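DegQ (Legionella fallonii, PDB 3PV2) probably degrades misfolded proteins as an HtrA-family serine protease with two PDZ domains, acting as a self-compartmentizing chaperone-protease in assemblies of twelve subunits. Local coordinates at residues S102-T107 with L114-I119; P365-L370 with K422-I427. One frame throughout, in Å; residues are numbered along the deposited sequence.

Contact 1. Residues S102-T107 with L114-I119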
# COMPACT_ATOMS: atom_id res chain seq x y z
N SER B 102 12.00 28.25 -30.10
CA SER B 102 11.27 29.36 -30.74
C SER B 102 12.16 30.59 -30.83
O SER B 102 12.11 31.37 -31.78
CB SER B 102 10.01 29.68 -29.95
OG SER B 102 9.21 28.52 -29.85
N LEU B 103 13.02 30.71 -29.83
CA LEU B 103 13.89 31.84 -29.67
C LEU B 103 15.29 31.41 -29.14
O LEU B 103 15.40 30.56 -28.28
CB LEU B 103 13.20 32.71 -28.64
CG LEU B 103 13.17 34.19 -28.79
CD1 LEU B 103 11.75 34.67 -28.42
CD2 LEU B 103 14.26 34.75 -27.88
N ILE B 104 16.33 32.05 -29.68
CA ILE B 104 17.69 31.85 -29.26
C ILE B 104 18.44 33.15 -29.15
O ILE B 104 18.65 33.86 -30.14
CB ILE B 104 18.48 31.00 -30.26
CG1 ILE B 104 17.65 29.81 -30.77
CG2 ILE B 104 19.76 30.52 -29.60
CD1 ILE B 104 18.27 29.09 -31.93
N THR B 105 18.93 33.40 -27.95
CA THR B 105 19.60 34.63 -27.62
C THR B 105 21.03 34.32 -27.15
O THR B 105 21.27 33.49 -26.25
CB THR B 105 18.78 35.42 -26.57
OG1 THR B 105 17.44 35.51 -27.01
CG2 THR B 105 19.30 36.79 -26.39
N VAL B 106 21.98 34.99 -27.79
CA VAL B 106 23.37 34.80 -27.48
C VAL B 106 23.87 35.95 -26.64
O VAL B 106 23.63 37.09 -27.00
CB VAL B 106 24.16 34.63 -28.79
CG1 VAL B 106 25.63 34.83 -28.58
CG2 VAL B 106 23.86 33.24 -29.39
N THR B 107 24.58 35.67 -25.55
CA THR B 107 25.25 36.70 -24.75
C THR B 107 26.76 36.60 -24.79
O THR B 107 27.34 35.56 -24.47
CB THR B 107 24.83 36.63 -23.27
OG1 THR B 107 23.40 36.62 -23.17
CG2 THR B 107 25.43 37.84 -22.43
N LEU B 114 22.43 39.18 -28.11
CA LEU B 114 22.10 39.19 -29.55
C LEU B 114 21.09 38.13 -29.93
O LEU B 114 21.16 36.98 -29.45
CB LEU B 114 23.36 39.00 -30.39
CG LEU B 114 24.37 40.11 -30.13
CD1 LEU B 114 25.74 39.67 -30.53
CD2 LEU B 114 23.94 41.45 -30.85
N LYS B 115 20.15 38.50 -30.80
CA LYS B 115 19.24 37.55 -31.40
C LYS B 115 20.04 36.64 -32.35
O LYS B 115 20.82 37.12 -33.14
CB LYS B 115 18.18 38.33 -32.14
CG LYS B 115 17.04 37.55 -32.72
CD LYS B 115 15.91 38.52 -33.15
CE LYS B 115 15.16 37.97 -34.34
NZ LYS B 115 14.99 36.48 -34.17
N ALA B 116 19.87 35.33 -32.27
CA ALA B 116 20.72 34.45 -33.05
C ALA B 116 19.86 33.73 -34.03
O ALA B 116 18.75 33.36 -33.71
CB ALA B 116 21.43 33.48 -32.17
N ARG B 117 20.42 33.45 -35.18
CA ARG B 117 19.68 32.68 -36.16
C ARG B 117 20.23 31.25 -36.28
O ARG B 117 21.42 31.08 -36.28
CB ARG B 117 19.80 33.44 -37.47
CG ARG B 117 18.98 32.89 -38.59
CD ARG B 117 18.73 34.05 -39.67
NE ARG B 117 19.94 34.41 -40.43
CZ ARG B 117 20.58 33.59 -41.28
NH1 ARG B 117 20.17 32.33 -41.49
NH2 ARG B 117 21.68 34.02 -41.92
N LEU B 118 19.37 30.26 -36.44
CA LEU B 118 19.83 28.89 -36.67
C LEU B 118 20.19 28.69 -38.14
O LEU B 118 19.33 28.82 -39.00
CB LEU B 118 18.73 27.90 -36.28
CG LEU B 118 19.01 26.46 -35.86
CD1 LEU B 118 18.05 25.55 -36.60
CD2 LEU B 118 20.46 25.97 -36.02
N ILE B 119 21.44 28.34 -38.42
CA ILE B 119 21.82 28.03 -39.78
C ILE B 119 21.40 26.63 -40.05
O ILE B 119 20.85 26.36 -41.07
CB ILE B 119 23.29 28.25 -40.01
CG1 ILE B 119 23.61 29.71 -39.78
CG2 ILE B 119 23.70 27.91 -41.42
CD1 ILE B 119 24.89 30.07 -40.35
O HOH W 1 16.47 34.16 -32.17
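I104 opens the pairing through its carbonyl oxygen, which accepts the amide of A116 (A116 N to I104 O, 2.9 Å). That bond is somewhat bent, 150° at the hydrogen. Beside it water 1 accepts from I104 N and donates to A116 O, bridging two backbone groups that do not meet directly where the strands begin to part; K115 NZ reaches the same water only weakly. The side chain of I104 comes near A116 through CG2, 4.3 Å from CB, and packs against V35, V37 and L130. T105 stands opposite K115 as an antiparallel non-hydrogen-bonded pair, and its CA makes a CA-H...O contact with L114 O (3.4 Å). Both side chains of this pair pack on R401 of a neighbouring subunit. V106 and L114 form the hydrogen-bonded pair: V106 N donates to L114 O and L114 N to V106 O, both at 2.7 Å and nearly straight. With CG1 anti to the backbone N (chi1 163°), V106 is left with CG2 beside that nitrogen, 3.7 Å from A116 CB. I132 covers V106, L114 and A116 alike. These strands, 101-107 and 113-122, make a beta hairpin in a six-stranded antiparallel barrel, one of the two barrels of the trypsin fold.

Contact 2. Residues P365-L370 with K422-I427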
# COMPACT_ATOMS: atom_id res chain seq x y z
N PRO B 365 11.98 -7.35 -57.60
CA PRO B 365 10.75 -6.71 -57.09
C PRO B 365 9.91 -7.63 -56.23
O PRO B 365 9.15 -7.14 -55.36
CB PRO B 365 10.02 -6.30 -58.32
CG PRO B 365 10.54 -7.20 -59.43
CD PRO B 365 11.87 -7.78 -59.00
N PHE B 366 10.06 -8.92 -56.35
CA PHE B 366 9.22 -9.73 -55.49
C PHE B 366 9.89 -10.23 -54.27
O PHE B 366 9.20 -10.43 -53.25
CB PHE B 366 8.68 -10.88 -56.29
CG PHE B 366 7.99 -10.45 -57.56
CD1 PHE B 366 8.37 -11.01 -58.76
CD2 PHE B 366 7.05 -9.46 -57.55
CE1 PHE B 366 7.79 -10.65 -59.93
CE2 PHE B 366 6.44 -9.03 -58.76
CZ PHE B 366 6.80 -9.65 -59.97
N LEU B 367 11.16 -10.58 -54.39
CA LEU B 367 11.87 -11.30 -53.29
C LEU B 367 12.75 -10.35 -52.49
O LEU B 367 13.42 -10.80 -51.52
CB LEU B 367 12.77 -12.38 -53.90
CG LEU B 367 11.97 -13.45 -54.74
CD1 LEU B 367 12.94 -14.58 -55.16
CD2 LEU B 367 10.72 -14.01 -53.97
N TYR B 368 12.79 -9.07 -52.90
CA TYR B 368 13.51 -8.05 -52.12
C TYR B 368 13.18 -8.12 -50.61
O TYR B 368 12.04 -8.12 -50.22
CB TYR B 368 13.23 -6.62 -52.66
CG TYR B 368 13.73 -5.56 -51.70
CD1 TYR B 368 15.08 -5.15 -51.73
CD2 TYR B 368 12.89 -5.02 -50.72
CE1 TYR B 368 15.58 -4.21 -50.82
CE2 TYR B 368 13.39 -4.10 -49.76
CZ TYR B 368 14.74 -3.70 -49.83
OH TYR B 368 15.21 -2.77 -48.89
N GLY B 369 14.22 -8.15 -49.76
CA GLY B 369 14.04 -8.06 -48.31
C GLY B 369 13.71 -9.38 -47.67
O GLY B 369 13.45 -9.41 -46.45
N LEU B 370 13.66 -10.47 -48.43
CA LEU B 370 13.34 -11.77 -47.83
C LEU B 370 14.61 -12.60 -47.62
O LEU B 370 15.45 -12.71 -48.55
CB LEU B 370 12.37 -12.54 -48.72
CG LEU B 370 11.01 -11.80 -49.06
CD1 LEU B 370 10.20 -12.72 -49.99
CD2 LEU B 370 10.21 -11.35 -47.78
N LYS B 422 17.14 -21.07 -55.59
CA LYS B 422 17.28 -20.77 -57.01
C LYS B 422 16.01 -21.05 -57.84
O LYS B 422 15.75 -20.25 -58.74
CB LYS B 422 18.54 -21.46 -57.60
CG LYS B 422 18.64 -21.53 -59.17
CD LYS B 422 19.21 -20.27 -59.88
CE LYS B 422 19.62 -20.59 -61.36
NZ LYS B 422 19.97 -19.35 -62.15
N SER B 423 15.24 -22.12 -57.54
CA SER B 423 14.06 -22.42 -58.34
C SER B 423 13.05 -21.30 -58.15
O SER B 423 12.37 -20.90 -59.10
CB SER B 423 13.34 -23.76 -58.00
OG SER B 423 12.99 -23.90 -56.58
N LEU B 424 12.90 -20.82 -56.91
CA LEU B 424 12.02 -19.71 -56.65
C LEU B 424 12.45 -18.39 -57.34
O LEU B 424 11.61 -17.62 -57.84
CB LEU B 424 11.97 -19.48 -55.16
CG LEU B 424 11.06 -18.32 -54.78
CD1 LEU B 424 9.55 -18.48 -55.22
CD2 LEU B 424 11.23 -17.99 -53.23
N GLN B 425 13.75 -18.12 -57.33
CA GLN B 425 14.27 -16.92 -57.99
C GLN B 425 14.06 -16.99 -59.51
O GLN B 425 13.75 -16.01 -60.14
CB GLN B 425 15.78 -16.77 -57.71
CG GLN B 425 16.07 -16.23 -56.30
CD GLN B 425 17.55 -16.43 -55.82
OE1 GLN B 425 18.26 -17.31 -56.27
NE2 GLN B 425 17.93 -15.64 -54.83
N THR B 426 14.16 -18.16 -60.09
CA THR B 426 13.95 -18.29 -61.52
C THR B 426 12.45 -18.02 -61.79
O THR B 426 12.13 -17.24 -62.67
CB THR B 426 14.34 -19.73 -61.95
OG1 THR B 426 15.73 -19.94 -61.71
CG2 THR B 426 14.05 -20.02 -63.43
N ILE B 427 11.55 -18.63 -61.02
CA ILE B 427 10.11 -18.40 -61.22
C ILE B 427 9.75 -16.98 -61.03
O ILE B 427 9.06 -16.43 -61.87
CB ILE B 427 9.26 -19.32 -60.33
CG1 ILE B 427 9.45 -20.75 -60.81
CG2 ILE B 427 7.78 -18.97 -60.41
CD1 ILE B 427 9.00 -21.90 -59.75
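L367 carries the apolar contact, reaching from a loop to helix 421-428 with both of its methyl groups. CD1 lies against the stem of Q425, 3.7 Å from CG and 3.9 Å from the CA of that residue, so it rests partly on the helix backbone. CD2 meets CD2 of L424 more loosely, at 4.1 Å. L424 leaves the helix with its CG opposite the backbone N (chi1 180°), and chi2 (60°) stretches CD2 out toward L367. Its side chain also packs on V388, I410 and A413. L435 of strand 435-441 touches both L367 and F366 from the sheet.

The polar bonds lie within each segment or lead out of the pair. A type II turn from L367 to L370 is closed by L370 N to L367 O (3.1 Å), with G369 at its positive-phi position. In the helix, K422 O accepts from T426 N and from T426 OG1, each at 3.0 Å, the two donors arriving from opposite faces of the carbonyl plane. Beyond its aliphatic stem, Q425 turns polar: NE2 donates to E378 of a neighbouring subunit. The contact therefore rests on van der Waals packing between loop and helix, while the amide of Q425 serves the interface between subunits.

In the fold
The two contacts lie on opposite sides of the chain's centre, with their own centres 54 Å apart and nearest atoms about 31 Å apart. Contact 1 belongs to the protease, contact 2 to the C-terminal PDZ region, and the first PDZ domain comes between them in sequence. Contact 1 is held by backbone hydrogen bonds along a hairpin; contact 2 joins parts distant in sequence through apolar side chains. Both nevertheless reach other subunits. The R401 and E395 that contact 1 meets on a second subunit come from the same region of the chain as contact 2, so protease barrel and C-terminal PDZ region pack together across subunits of the 12-mer.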